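Local coordinates for beta-porphyranase A (Bacteroides plebeius, PDB 4AW7), which cleaves the sulfated red-algal polysaccharide porphyran at its (1->4) linkages between beta-D-galactopyranose and alpha-L-galactopyranose-6-sulfate, releasing mostly disaccharides, at residues Val368-Val373 against Ala386-Gly390; Glu165-Tyr171 against Met214-Ala219; Tyr94-Val100 against Arg183-Lys187; Tyr285-Val291 against Arg354-Lys358. One frame throughout, in Å; residues are numbered along the deposited sequence. Where two conformers were deposited one is given.

Contact 1: Val368-Val373 against Ala386-Gly390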
loop_
_atom_site.group_PDB
_atom_site.type_symbol
_atom_site.label_atom_id
_atom_site.label_comp_id
_atom_site.label_asym_id
_atom_site.label_seq_id
_atom_site.Cartn_x
_atom_site.Cartn_y
_atom_site.Cartn_z
ATOM N N VAL A 368 17.776 5.045 4.882
ATOM C CA VAL A 368 17.548 3.613 4.751
ATOM C C VAL A 368 17.396 3.273 3.268
ATOM O O VAL A 368 16.531 3.793 2.579
ATOM C CB VAL A 368 16.321 3.128 5.546
ATOM C CG1 VAL A 368 16.045 1.638 5.285
ATOM C CG2 VAL A 368 16.487 3.416 7.044
ATOM N N LYS A 369 18.241 2.391 2.810
ATOM C CA LYS A 369 18.295 1.935 1.426
ATOM C C LYS A 369 19.243 0.738 1.338
ATOM O O LYS A 369 19.872 0.354 2.342
ATOM C CB LYS A 369 18.707 3.066 0.508
ATOM C CG LYS A 369 20.102 3.476 0.742
ATOM C CD LYS A 369 20.661 4.541 -0.218
ATOM C CE LYS A 369 19.932 5.812 -0.126
ATOM N NZ LYS A 369 20.855 6.974 -0.318
ATOM N N GLY A 370 19.395 0.199 0.143
ATOM C CA GLY A 370 20.263 -0.921 -0.084
ATOM C C GLY A 370 19.554 -2.155 -0.539
ATOM O O GLY A 370 18.327 -2.172 -0.703
ATOM N N GLU A 371 20.304 -3.223 -0.716
ATOM C CA GLU A 371 19.753 -4.510 -1.099
ATOM C C GLU A 371 19.136 -5.185 0.097
ATOM O O GLU A 371 19.707 -5.240 1.184
ATOM C CB GLU A 371 20.831 -5.394 -1.692
ATOM C CG GLU A 371 21.270 -4.895 -3.092
ATOM C CD GLU A 371 22.399 -5.679 -3.686
ATOM O OE1 GLU A 371 23.433 -5.776 -3.017
ATOM O OE2 GLU A 371 22.255 -6.141 -4.832
ATOM N N ARG A 372 17.952 -5.733 -0.079
ATOM C CA ARG A 372 17.368 -6.571 0.935
ATOM C C ARG A 372 18.320 -7.704 1.278
ATOM O O ARG A 372 18.970 -8.266 0.394
ATOM C CB ARG A 372 16.048 -7.158 0.429
ATOM C CG ARG A 372 14.926 -6.177 0.377
ATOM C CD ARG A 372 13.780 -6.715 -0.453
ATOM N NE ARG A 372 12.586 -5.861 -0.366
ATOM C CZ ARG A 372 12.416 -4.727 -1.034
ATOM N NH1 ARG A 372 13.298 -4.266 -1.918
ATOM N NH2 ARG A 372 11.325 -4.012 -0.815
ATOM N N VAL A 373 18.350 -8.044 2.564
ATOM C CA VAL A 373 19.033 -9.250 3.024
ATOM C C VAL A 373 18.050 -10.151 3.735
ATOM O O VAL A 373 16.948 -9.726 4.098
ATOM C CB VAL A 373 20.275 -8.965 3.896
ATOM C CG1 VAL A 373 21.292 -8.134 3.048
ATOM C CG2 VAL A 373 19.890 -8.252 5.193
ATOM N N ALA A 386 15.224 -5.803 6.516
ATOM C CA ALA A 386 16.660 -5.510 6.598
ATOM C C ALA A 386 17.205 -5.214 5.224
ATOM O O ALA A 386 16.829 -5.845 4.236
ATOM C CB ALA A 386 17.421 -6.694 7.213
ATOM N N PHE A 387 18.131 -4.268 5.176
ATOM C CA PHE A 387 18.769 -3.793 3.936
ATOM C C PHE A 387 20.230 -3.530 4.189
ATOM O O PHE A 387 20.619 -3.054 5.261
ATOM C CB PHE A 387 18.123 -2.488 3.411
ATOM C CG PHE A 387 16.629 -2.518 3.391
ATOM C CD1 PHE A 387 15.955 -3.072 2.320
ATOM C CD2 PHE A 387 15.884 -2.022 4.456
ATOM C CE1 PHE A 387 14.553 -3.121 2.288
ATOM C CE2 PHE A 387 14.506 -2.073 4.444
ATOM C CZ PHE A 387 13.838 -2.614 3.366
ATOM N N LYS A 388 21.045 -3.818 3.172
ATOM C CA LYS A 388 22.489 -3.592 3.243
ATOM C C LYS A 388 22.907 -2.720 2.071
ATOM O O LYS A 388 22.710 -3.078 0.910
ATOM C CB LYS A 388 23.229 -4.916 3.211
ATOM C CG LYS A 388 24.742 -4.808 3.373
ATOM C CD LYS A 388 25.487 -6.207 3.197
ATOM C CE LYS A 388 27.009 -6.094 3.443
ATOM N NZ LYS A 388 27.722 -5.236 2.439
ATOM N N ASP A 389 23.448 -1.554 2.387
ATOM C CA ASP A 389 23.926 -0.588 1.406
ATOM C C ASP A 389 25.409 -0.413 1.615
ATOM O O ASP A 389 25.831 0.310 2.510
ATOM C CB ASP A 389 23.225 0.732 1.597
ATOM C CG ASP A 389 23.612 1.774 0.581
ATOM O OD1 ASP A 389 23.993 1.393 -0.523
ATOM O OD2 ASP A 389 23.499 2.977 0.910
ATOM N N GLY A 390 26.191 -1.105 0.807
ATOM C CA GLY A 390 27.639 -1.118 0.975
ATOM C C GLY A 390 27.973 -1.539 2.397
ATOM O O GLY A 390 27.574 -2.619 2.837
HETATM O O HOH W 1 24.367 -4.651 -0.645
#

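Contact 2: Glu165-Tyr171 against Met214-Ala219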
loop_
_atom_site.group_PDB
_atom_site.type_symbol
_atom_site.label_atom_id
_atom_site.label_comp_id
_atom_site.label_asym_id
_atom_site.label_seq_id
_atom_site.Cartn_x
_atom_site.Cartn_y
_atom_site.Cartn_z
ATOM N N GLU A 165 -21.111 2.253 -13.009
ATOM C CA GLU A 165 -20.757 1.754 -14.321
ATOM C C GLU A 165 -20.247 2.868 -15.251
ATOM O O GLU A 165 -19.278 2.688 -15.993
ATOM C CB GLU A 165 -21.926 0.986 -14.959
ATOM C CG GLU A 165 -22.227 -0.317 -14.258
ATOM C CD GLU A 165 -23.507 -0.986 -14.672
ATOM O OE1 GLU A 165 -24.256 -0.391 -15.469
ATOM O OE2 GLU A 165 -23.772 -2.092 -14.177
ATOM N N LEU A 166 -20.884 4.034 -15.221
ATOM C CA LEU A 166 -20.428 5.195 -15.997
ATOM C C LEU A 166 -19.014 5.618 -15.542
ATOM O O LEU A 166 -18.148 5.908 -16.387
ATOM C CB LEU A 166 -21.428 6.353 -15.852
ATOM C CG LEU A 166 -21.073 7.664 -16.583
ATOM C CD1 LEU A 166 -20.955 7.390 -18.107
ATOM C CD2 LEU A 166 -22.104 8.714 -16.287
ATOM N N MET A 167 -18.763 5.627 -14.247
ATOM C CA MET A 167 -17.431 5.991 -13.722
ATOM C C MET A 167 -16.381 4.995 -14.212
ATOM O O MET A 167 -15.263 5.392 -14.571
ATOM C CB MET A 167 -17.521 6.025 -12.208
ATOM C CG MET A 167 -18.264 7.211 -11.671
ATOM S SD MET A 167 -18.716 6.995 -9.917
ATOM C CE MET A 167 -19.042 8.706 -9.444
ATOM N N VAL A 168 -16.725 3.725 -14.233
ATOM C CA VAL A 168 -15.811 2.715 -14.736
ATOM C C VAL A 168 -15.574 2.892 -16.237
ATOM O O VAL A 168 -14.447 2.756 -16.712
ATOM C CB VAL A 168 -16.268 1.299 -14.375
ATOM C CG1 VAL A 168 -15.364 0.227 -14.987
ATOM C CG2 VAL A 168 -16.314 1.134 -12.832
ATOM N N ASP A 169 -16.631 3.216 -17.005
ATOM C CA ASP A 169 -16.484 3.451 -18.432
ATOM C C ASP A 169 -15.588 4.667 -18.717
ATOM O O ASP A 169 -14.848 4.682 -19.699
ATOM C CB ASP A 169 -17.865 3.630 -19.068
ATOM C CG ASP A 169 -18.644 2.353 -19.177
ATOM O OD1 ASP A 169 -18.077 1.243 -19.074
ATOM O OD2 ASP A 169 -19.891 2.464 -19.405
ATOM N N PHE A 170 -15.676 5.679 -17.866
ATOM C CA PHE A 170 -14.829 6.879 -17.931
ATOM C C PHE A 170 -13.371 6.444 -17.758
ATOM O O PHE A 170 -12.512 6.764 -18.599
ATOM C CB PHE A 170 -15.323 7.831 -16.842
ATOM C CG PHE A 170 -14.688 9.197 -16.770
ATOM C CD1 PHE A 170 -15.200 10.262 -17.471
ATOM C CD2 PHE A 170 -13.658 9.445 -15.871
ATOM C CE1 PHE A 170 -14.691 11.529 -17.315
ATOM C CE2 PHE A 170 -13.162 10.696 -15.687
ATOM C CZ PHE A 170 -13.657 11.754 -16.432
ATOM N N TYR A 171 -13.095 5.688 -16.699
ATOM C CA TYR A 171 -11.751 5.134 -16.518
ATOM C C TYR A 171 -11.261 4.345 -17.751
ATOM O O TYR A 171 -10.127 4.519 -18.231
ATOM C CB TYR A 171 -11.695 4.208 -15.301
ATOM C CG TYR A 171 -11.276 4.831 -13.987
ATOM C CD1 TYR A 171 -9.945 4.852 -13.607
ATOM C CD2 TYR A 171 -12.192 5.337 -13.065
ATOM C CE1 TYR A 171 -9.536 5.399 -12.430
ATOM C CE2 TYR A 171 -11.787 5.869 -11.850
ATOM C CZ TYR A 171 -10.437 5.883 -11.523
ATOM O OH TYR A 171 -9.937 6.374 -10.339
ATOM N N MET A 214 -16.046 -5.677 -10.675
ATOM C CA MET A 214 -16.640 -5.023 -11.823
ATOM C C MET A 214 -15.644 -4.079 -12.487
ATOM O O MET A 214 -15.528 -4.056 -13.715
ATOM C CB MET A 214 -17.918 -4.304 -11.394
ATOM C CG MET A 214 -18.686 -3.619 -12.539
ATOM S SD MET A 214 -18.164 -1.955 -12.907
ATOM C CE MET A 214 -18.975 -1.070 -11.549
ATOM N N PHE A 215 -14.872 -3.338 -11.685
ATOM C CA PHE A 215 -13.837 -2.474 -12.235
ATOM C C PHE A 215 -12.798 -3.244 -13.016
ATOM O O PHE A 215 -12.445 -2.877 -14.158
ATOM C CB PHE A 215 -13.174 -1.650 -11.118
ATOM C CG PHE A 215 -12.173 -0.682 -11.634
ATOM C CD1 PHE A 215 -12.578 0.501 -12.212
ATOM C CD2 PHE A 215 -10.799 -0.959 -11.590
ATOM C CE1 PHE A 215 -11.665 1.372 -12.771
ATOM C CE2 PHE A 215 -9.891 -0.080 -12.145
ATOM C CZ PHE A 215 -10.329 1.086 -12.744
ATOM N N ILE A 216 -12.288 -4.317 -12.422
ATOM C CA ILE A 216 -11.307 -5.135 -13.094
ATOM C C ILE A 216 -11.869 -5.710 -14.395
ATOM O O ILE A 216 -11.194 -5.709 -15.428
ATOM C CB ILE A 216 -10.735 -6.222 -12.166
ATOM C CG1 ILE A 216 -9.944 -5.562 -11.018
ATOM C CG2 ILE A 216 -9.847 -7.193 -12.933
ATOM C CD1 ILE A 216 -9.520 -6.508 -9.907
ATOM N N ASP A 217 -13.110 -6.178 -14.366
ATOM C CA ASP A 217 -13.724 -6.766 -15.564
ATOM C C ASP A 217 -13.960 -5.743 -16.666
ATOM O O ASP A 217 -13.740 -6.019 -17.836
ATOM C CB ASP A 217 -15.059 -7.423 -15.177
ATOM C CG ASP A 217 -14.893 -8.688 -14.385
ATOM O OD1 ASP A 217 -13.804 -9.332 -14.443
ATOM O OD2 ASP A 217 -15.886 -9.087 -13.729
ATOM N N ARG A 218 -14.428 -4.564 -16.318
ATOM C CA ARG A 218 -14.958 -3.607 -17.273
ATOM C C ARG A 218 -13.932 -2.550 -17.707
ATOM O O ARG A 218 -13.966 -2.081 -18.829
ATOM C CB ARG A 218 -16.212 -2.948 -16.689
ATOM C CG ARG A 218 -17.021 -2.032 -17.560
ATOM C CD ARG A 218 -18.397 -1.827 -16.919
ATOM N NE ARG A 218 -19.194 -0.893 -17.689
ATOM C CZ ARG A 218 -20.505 -0.998 -17.870
ATOM N NH1 ARG A 218 -21.188 -2.002 -17.328
ATOM N NH2 ARG A 218 -21.140 -0.078 -18.584
ATOM N N ALA A 219 -13.012 -2.160 -16.834
ATOM C CA ALA A 219 -11.912 -1.250 -17.151
ATOM C C ALA A 219 -10.514 -1.850 -17.026
ATOM O O ALA A 219 -9.557 -1.238 -17.516
ATOM C CB ALA A 219 -11.999 0.009 -16.274
HETATM O O HOH W 2 -24.261 0.875 -17.655
#

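Contact 3: Tyr94-Val100 against Arg183-Lys187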
loop_
_atom_site.group_PDB
_atom_site.type_symbol
_atom_site.label_atom_id
_atom_site.label_comp_id
_atom_site.label_asym_id
_atom_site.label_seq_id
_atom_site.Cartn_x
_atom_site.Cartn_y
_atom_site.Cartn_z
ATOM N N TYR A 94 1.322 21.017 -29.304
ATOM C CA TYR A 94 2.715 20.854 -28.840
ATOM C C TYR A 94 3.197 19.485 -29.300
ATOM O O TYR A 94 2.614 18.472 -28.938
ATOM C CB TYR A 94 2.824 21.014 -27.307
ATOM C CG TYR A 94 4.195 20.674 -26.783
ATOM C CD1 TYR A 94 5.259 21.558 -26.947
ATOM C CD2 TYR A 94 4.452 19.446 -26.165
ATOM C CE1 TYR A 94 6.535 21.240 -26.477
ATOM C CE2 TYR A 94 5.735 19.119 -25.694
ATOM C CZ TYR A 94 6.770 20.031 -25.855
ATOM O OH TYR A 94 8.060 19.751 -25.417
ATOM N N SER A 95 4.296 19.437 -30.054
ATOM C CA SER A 95 4.833 18.200 -30.598
ATOM C C SER A 95 6.279 17.940 -30.154
ATOM O O SER A 95 6.929 17.028 -30.657
ATOM C CB SER A 95 4.804 18.297 -32.120
ATOM O OG SER A 95 5.409 19.496 -32.544
ATOM N N GLY A 96 6.746 18.706 -29.179
ATOM C CA GLY A 96 8.074 18.493 -28.631
ATOM C C GLY A 96 8.162 17.318 -27.662
ATOM O O GLY A 96 7.243 16.505 -27.529
ATOM N N ASN A 97 9.299 17.223 -26.988
ATOM C CA ASN A 97 9.583 16.171 -26.021
ATOM C C ASN A 97 8.602 16.249 -24.840
ATOM O O ASN A 97 8.255 17.333 -24.368
ATOM C CB ASN A 97 11.031 16.292 -25.501
ATOM C CG ASN A 97 11.381 15.250 -24.450
ATOM O OD1 ASN A 97 11.584 14.074 -24.777
ATOM N ND2 ASN A 97 11.449 15.673 -23.176
ATOM N N ILE A 98 8.167 15.077 -24.391
ATOM C CA ILE A 98 7.367 14.969 -23.167
ATOM C C ILE A 98 8.244 14.374 -22.080
ATOM O O ILE A 98 8.732 13.253 -22.177
ATOM C CB ILE A 98 6.110 14.127 -23.366
ATOM C CG1 ILE A 98 5.253 14.704 -24.488
ATOM C CG2 ILE A 98 5.324 14.067 -22.056
ATOM C CD1 ILE A 98 3.961 13.975 -24.745
ATOM N N SER A 99 8.401 15.140 -21.018
ATOM C CA SER A 99 9.047 14.648 -19.814
ATOM C C SER A 99 7.996 14.197 -18.813
ATOM O O SER A 99 6.844 14.640 -18.860
ATOM C CB SER A 99 9.867 15.739 -19.176
ATOM O OG SER A 99 11.026 16.055 -19.931
ATOM N N VAL A 100 8.426 13.334 -17.899
ATOM C CA VAL A 100 7.543 12.711 -16.919
ATOM C C VAL A 100 7.954 13.095 -15.506
ATOM O O VAL A 100 9.115 12.874 -15.116
ATOM C CB VAL A 100 7.574 11.186 -17.045
ATOM C CG1 VAL A 100 6.694 10.564 -15.994
ATOM C CG2 VAL A 100 7.149 10.727 -18.428
ATOM N N ARG A 183 2.704 9.050 -28.188
ATOM C CA ARG A 183 3.461 10.020 -27.388
ATOM C C ARG A 183 3.361 9.769 -25.882
ATOM O O ARG A 183 4.229 10.177 -25.121
ATOM C CB ARG A 183 3.040 11.433 -27.692
ATOM C CG ARG A 183 3.566 11.887 -29.035
ATOM C CD ARG A 183 3.030 13.209 -29.440
ATOM N NE ARG A 183 3.228 14.364 -28.558
ATOM C CZ ARG A 183 4.381 15.016 -28.391
ATOM N NH1 ARG A 183 5.495 14.606 -28.990
ATOM N NH2 ARG A 183 4.406 16.091 -27.640
ATOM N N LEU A 184 2.279 9.123 -25.453
ATOM C CA LEU A 184 2.055 8.846 -24.012
ATOM C C LEU A 184 2.263 7.400 -23.613
ATOM O O LEU A 184 2.615 7.128 -22.462
ATOM C CB LEU A 184 0.618 9.217 -23.667
ATOM C CG LEU A 184 0.251 10.662 -23.900
ATOM C CD1 LEU A 184 -1.226 10.925 -23.597
ATOM C CD2 LEU A 184 1.133 11.618 -23.103
ATOM N N ASN A 185 2.019 6.458 -24.524
ATOM C CA ASN A 185 2.060 5.037 -24.218
ATOM C C ASN A 185 3.464 4.676 -23.742
ATOM O O ASN A 185 4.469 4.988 -24.413
ATOM C CB ASN A 185 1.669 4.210 -25.452
ATOM C CG ASN A 185 1.429 2.721 -25.154
ATOM O OD1 ASN A 185 1.815 1.851 -25.940
ATOM N ND2 ASN A 185 0.794 2.427 -24.035
ATOM N N GLY A 186 3.547 4.046 -22.575
ATOM C CA GLY A 186 4.825 3.714 -21.956
ATOM C C GLY A 186 5.357 4.761 -20.988
ATOM O O GLY A 186 6.228 4.429 -20.170
ATOM N N LYS A 187 4.913 6.016 -21.112
ATOM C CA LYS A 187 5.324 7.128 -20.256
ATOM C C LYS A 187 4.379 7.385 -19.090
ATOM O O LYS A 187 4.813 7.602 -17.962
ATOM C CB LYS A 187 5.459 8.433 -21.053
ATOM C CG LYS A 187 6.705 8.461 -21.825
ATOM C CD LYS A 187 6.957 9.777 -22.430
ATOM C CE LYS A 187 8.329 9.703 -23.066
ATOM N NZ LYS A 187 8.589 10.926 -23.738
#

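Contact 4: Tyr285-Val291 against Arg354-Lys358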
loop_
_atom_site.group_PDB
_atom_site.type_symbol
_atom_site.label_atom_id
_atom_site.label_comp_id
_atom_site.label_asym_id
_atom_site.label_seq_id
_atom_site.Cartn_x
_atom_site.Cartn_y
_atom_site.Cartn_z
ATOM N N TYR A 285 -6.742 20.220 11.981
ATOM C CA TYR A 285 -5.512 19.731 12.552
ATOM C C TYR A 285 -5.438 20.009 14.032
ATOM O O TYR A 285 -5.786 21.110 14.502
ATOM C CB TYR A 285 -4.338 20.451 11.891
ATOM C CG TYR A 285 -2.992 20.063 12.469
ATOM C CD1 TYR A 285 -2.281 18.932 12.007
ATOM C CD2 TYR A 285 -2.408 20.823 13.472
ATOM C CE1 TYR A 285 -1.074 18.592 12.570
ATOM C CE2 TYR A 285 -1.183 20.492 14.029
ATOM C CZ TYR A 285 -0.513 19.368 13.570
ATOM O OH TYR A 285 0.703 19.034 14.108
ATOM N N ASP A 286 -4.963 19.004 14.751
ATOM C CA ASP A 286 -4.632 19.070 16.161
ATOM C C ASP A 286 -3.242 18.437 16.370
ATOM O O ASP A 286 -3.075 17.330 15.904
ATOM C CB ASP A 286 -5.690 18.235 16.896
ATOM C CG ASP A 286 -5.510 18.235 18.380
ATOM O OD1 ASP A 286 -4.708 17.451 18.880
ATOM O OD2 ASP A 286 -6.188 19.024 19.059
ATOM N N ASP A 287 -2.312 19.064 17.096
ATOM C CA ASP A 287 -0.956 18.494 17.306
ATOM C C ASP A 287 -0.923 17.097 17.928
ATOM O O ASP A 287 0.037 16.376 17.708
ATOM C CB ASP A 287 -0.060 19.360 18.211
ATOM C CG ASP A 287 0.696 20.469 17.483
ATOM O OD1 ASP A 287 1.111 20.330 16.313
ATOM O OD2 ASP A 287 0.959 21.504 18.160
ATOM N N ILE A 288 -1.909 16.713 18.716
ATOM C CA ILE A 288 -1.887 15.363 19.298
ATOM C C ILE A 288 -2.690 14.392 18.468
ATOM O O ILE A 288 -2.216 13.317 18.102
ATOM C CB ILE A 288 -2.444 15.330 20.726
ATOM C CG1 ILE A 288 -1.569 16.184 21.663
ATOM C CG2 ILE A 288 -2.535 13.866 21.189
ATOM C CD1 ILE A 288 -2.248 16.570 22.997
ATOM N N SER A 289 -3.901 14.757 18.099
ATOM C CA SER A 289 -4.679 13.777 17.413
ATOM C C SER A 289 -4.177 13.518 15.974
ATOM O O SER A 289 -4.189 12.404 15.509
ATOM C CB SER A 289 -6.172 14.084 17.520
ATOM O OG SER A 289 -6.636 14.816 16.453
ATOM N N SER A 290 -3.693 14.553 15.294
ATOM C CA SER A 290 -3.374 14.420 13.882
ATOM C C SER A 290 -2.047 13.693 13.637
ATOM O O SER A 290 -1.836 13.162 12.543
ATOM C CB SER A 290 -3.408 15.785 13.192
ATOM O OG SER A 290 -4.656 16.461 13.392
ATOM N N VAL A 291 -1.188 13.557 14.649
ATOM C CA VAL A 291 0.026 12.722 14.538
ATOM C C VAL A 291 -0.187 11.237 14.868
ATOM O O VAL A 291 0.721 10.411 14.582
ATOM C CB VAL A 291 1.206 13.267 15.364
ATOM C CG1 VAL A 291 1.436 14.712 15.003
ATOM C CG2 VAL A 291 1.000 13.077 16.882
ATOM N N ARG A 354 5.870 25.959 10.594
ATOM C CA ARG A 354 6.437 24.975 11.503
ATOM C C ARG A 354 6.222 23.577 10.903
ATOM O O ARG A 354 5.100 23.173 10.612
ATOM C CB ARG A 354 5.763 25.082 12.893
ATOM C CG ARG A 354 6.040 23.983 13.879
ATOM C CD ARG A 354 5.398 24.269 15.241
ATOM N NE ARG A 354 3.933 24.200 15.209
ATOM C CZ ARG A 354 3.233 23.067 15.326
ATOM N NH1 ARG A 354 3.857 21.893 15.463
ATOM N NH2 ARG A 354 1.899 23.107 15.309
ATOM N N LEU A 355 7.304 22.843 10.747
ATOM C CA LEU A 355 7.257 21.415 10.408
ATOM C C LEU A 355 6.804 20.618 11.632
ATOM O O LEU A 355 7.477 20.654 12.657
ATOM C CB LEU A 355 8.669 21.026 9.937
ATOM C CG LEU A 355 8.875 19.599 9.504
ATOM C CD1 LEU A 355 7.929 19.239 8.305
ATOM C CD2 LEU A 355 10.365 19.413 9.162
ATOM N N ASN A 356 5.659 19.933 11.548
ATOM C CA ASN A 356 5.117 19.213 12.702
ATOM C C ASN A 356 5.796 17.851 12.932
ATOM O O ASN A 356 6.686 17.448 12.172
ATOM C CB ASN A 356 3.590 19.153 12.653
ATOM C CG ASN A 356 3.048 18.320 11.519
ATOM O OD1 ASN A 356 3.615 17.263 11.183
ATOM N ND2 ASN A 356 1.906 18.736 10.956
ATOM N N ASP A 357 5.385 17.149 13.989
ATOM C CA ASP A 357 6.084 15.943 14.408
ATOM C C ASP A 357 5.892 14.765 13.452
ATOM O O ASP A 357 6.561 13.739 13.650
ATOM C CB ASP A 357 5.716 15.529 15.848
ATOM C CG ASP A 357 6.382 16.364 16.899
ATOM O OD1 ASP A 357 7.189 17.276 16.577
ATOM O OD2 ASP A 357 6.145 16.044 18.086
ATOM N N LYS A 358 5.038 14.897 12.431
ATOM C CA LYS A 358 5.026 13.889 11.371
ATOM C C LYS A 358 6.391 13.756 10.697
ATOM O O LYS A 358 6.699 12.706 10.112
ATOM C CB LYS A 358 3.934 14.150 10.367
ATOM C CG LYS A 358 2.545 14.199 10.950
ATOM C CD LYS A 358 1.550 14.701 9.914
ATOM C CE LYS A 358 0.216 15.041 10.505
ATOM N NZ LYS A 358 -0.728 15.456 9.441
HETATM O O HOH W 3 3.825 18.519 16.115
#

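Contact 1: Val368-Val373 against Ala386-Gly390
Strands 371-373 and 386-389 run antiparallel with a strong twist, their directions 131° apart, as the open end of the beta hairpin made by strands 371-377 and 382-389. Glu371 and Lys388 form a hydrogen-bonded pair, with Glu371 N to Lys388 O at 2.9 Å and Lys388 N to Glu371 O at 2.8 Å; a third bond runs from Val373 N to Ala386 O (3.2 Å). Gly370 has to be glycine: its positive phi would jam a side chain against the preceding carbonyl, and a CB would also collide with Lys388 O. On one face lie Arg372 and Phe387, running alongside each other in the same direction. Arg372 CG touches Phe387 CE1 at 3.6 Å, and CE1 also lies over the centre of the guanidinium, whose plane stands 83° from that of the ring. Val368 CG1 reaches Phe387 CD2 at 3.8 Å. The opposite face carries Glu371 and Lys388, and there a water bridges Glu371 OE1 to Lys388 O, while Glu371 OE2 forms a salt bridge with Arg29. Lys388 turns at its last torsion (chi4 -65°), bringing NZ back to Gly390 O at 2.7 Å. Lys369 lays its CG and CD along Asp389 OD2, the two charges staying apart. Arg372 NH1 and NH2 are bonded to Ser36 O, Met305 O and Gln308 OE1. The CG methylene and the guanidinium face of the arginine thus pack on the CE1 side of the phenylalanine, while its buried charge is met by oxygens outside the hairpin, tying it to Met305, Gln308 and the loop after strand 29-32.

Contact 2: Glu165-Tyr171 against Met214-Ala219
Val168 is the knob of this helix pair, set into a hole formed by Met214, Phe215, Arg218 and Ala219. Its two methyls divide the work: CG1, anti to the backbone N (chi1 176°), meets Ala219 CB at 3.6 Å, and CG2 meets Met214 SD at 3.6 Å. A beta-branched residue fills such a hole without a long flexible tail. Deeper in, Phe215 turns its edge to the face of Tyr171 in a T-shaped stack, CE1 lying 3.7 Å from Tyr171 CG, while Tyr171 OH bonds to Leu144 O. The other flank is polar and partly faces solvent. Arg218 grips Asp169 side-on, NE to OD1 at 2.8 Å and NH2 to OD2 at 2.9 Å, and Glu165 CB covers one guanidinium face. Glu165 is the loose member: OE1 faces Arg218 NH1 only at long range, by charge alone, and accepts from a water, while OE2 bonds to Gln161. A leucine in place of Arg218 would probably leave the Asp169 carboxylate without its mate and uncover Glu165 CB. Segments 165-171 and 214-219 cross at 47°, aromatic and aliphatic packing inside and ion pairs outside, as neighbouring helices in the layer around a (beta/alpha)8 barrel.

Contact 3: Tyr94-Val100 against Arg183-Lys187
Gly96 O is held by two N-H groups at once: Arg183 meets it end-on, NH2 at 2.9 Å and NH1 at 3.0 Å, with the oxygen close to the guanidinium plane. The flat group is sandwiched as well. Ser95 CA lies over one face, and Ile98 CD1, 3.4 Å above the plane, covers the opposite one, so the guanidinium slots between backbone and aliphatic side chain. A bend in the arginine chain at chi3 (57°) helps carry the group into this slot, and NE is bonded to Ser132 O at the end of helix 120-132. Gly96 suits its site because a CB there would strike Tyr94 OH; the tyrosine instead lays its ring under Gly96 N and bonds through OH to Asn97 O at 2.6 Å. Further along, Lys187 stretches out fully and places NZ 2.8 Å from Ile98 O, in the carbonyl plane and on a lone pair, while Val100 CG2 packs on Lys187 CB at 3.9 Å. Ile98 CD1 also touches Leu184 CD2 at 4.0 Å. A methionine at Arg183 would probably leave Gly96 O without either donor, remove the flat filling between Ser95 and Ile98, and hold this loop less firmly. Two cationic side chains here thus bind carbonyl oxygens rather than carboxylates, tying the loop that leads into strand 189-195 to the approach to strand 99-101 through hydrogen bonds to main-chain carbonyls, with apolar contacts of Ile98 and Val100 beside them.

Contact 4: Tyr285-Val291 against Arg354-Lys358
The loop between strand 268-276, which carries the probable nucleophile Glu272, and helix 293-305 docks here on the end of strand 353-355 and the turn that follows, where Asp287 meets Arg354 and Tyr285 meets Asn356. Asp287 OD1 gathers the donors: Arg354 reaches it end-on, NH2 at 3.1 Å and NH1 at 3.3 Å, both from the syn side, and Tyr285 OH takes its anti lone pair at 2.6 Å. The carboxylate stands steeply to the guanidinium, 74° between planes, and both bonds go to the same oxygen. A water that donates to the same oxygen accepts from Asp357 N. Tyr285 and Asn356 run antiparallel alongside each other with ring and amide planes nearly parallel, Asn356 CB lying 3.2 Å from Tyr285 OH. With CG between backbone N and carbonyl carbon (chi1 67°), Asn356 turns OD1 back to accept from Lys358 N at 3.0 Å, a capping bond at the turn into helix 359-365; its ND2 goes to Ala338 O. Lys358 runs extended past Ser290, its CE 3.4 Å from Ser290 O, and its NZ binds Ala338 O and Ser336 O. So many donors on one carboxylate oxygen would be expected to stabilise the negative charge of Asp287, and the tyrosine hydroxyl is likely to limit the rotation of the acid that Arg354 pairs with.

Contacts 3 and 2 come first along the chain and interlock, residues 165-171 preceding 183-187 and 214-219 following; contact 4 and then contact 1 come later. Contacts 2 and 3 belong to the catalytic barrel: contact 2 packs two of its helices, and contact 3 joins the start of strand 99-101, which pairs with strand 136-142, to the loop before strand 189-195. Contact 4 joins a barrel loop after strand 268-276 to a separate two-stranded antiparallel sheet. Centres of contacts 2 and 3 are 26 Å apart, those of 3 and 4 39 Å. Contact 1 belongs to the beta-sandwich, its centre 30 Å from contact 4 and 40 Å from contact 2, so the four secure separate regions.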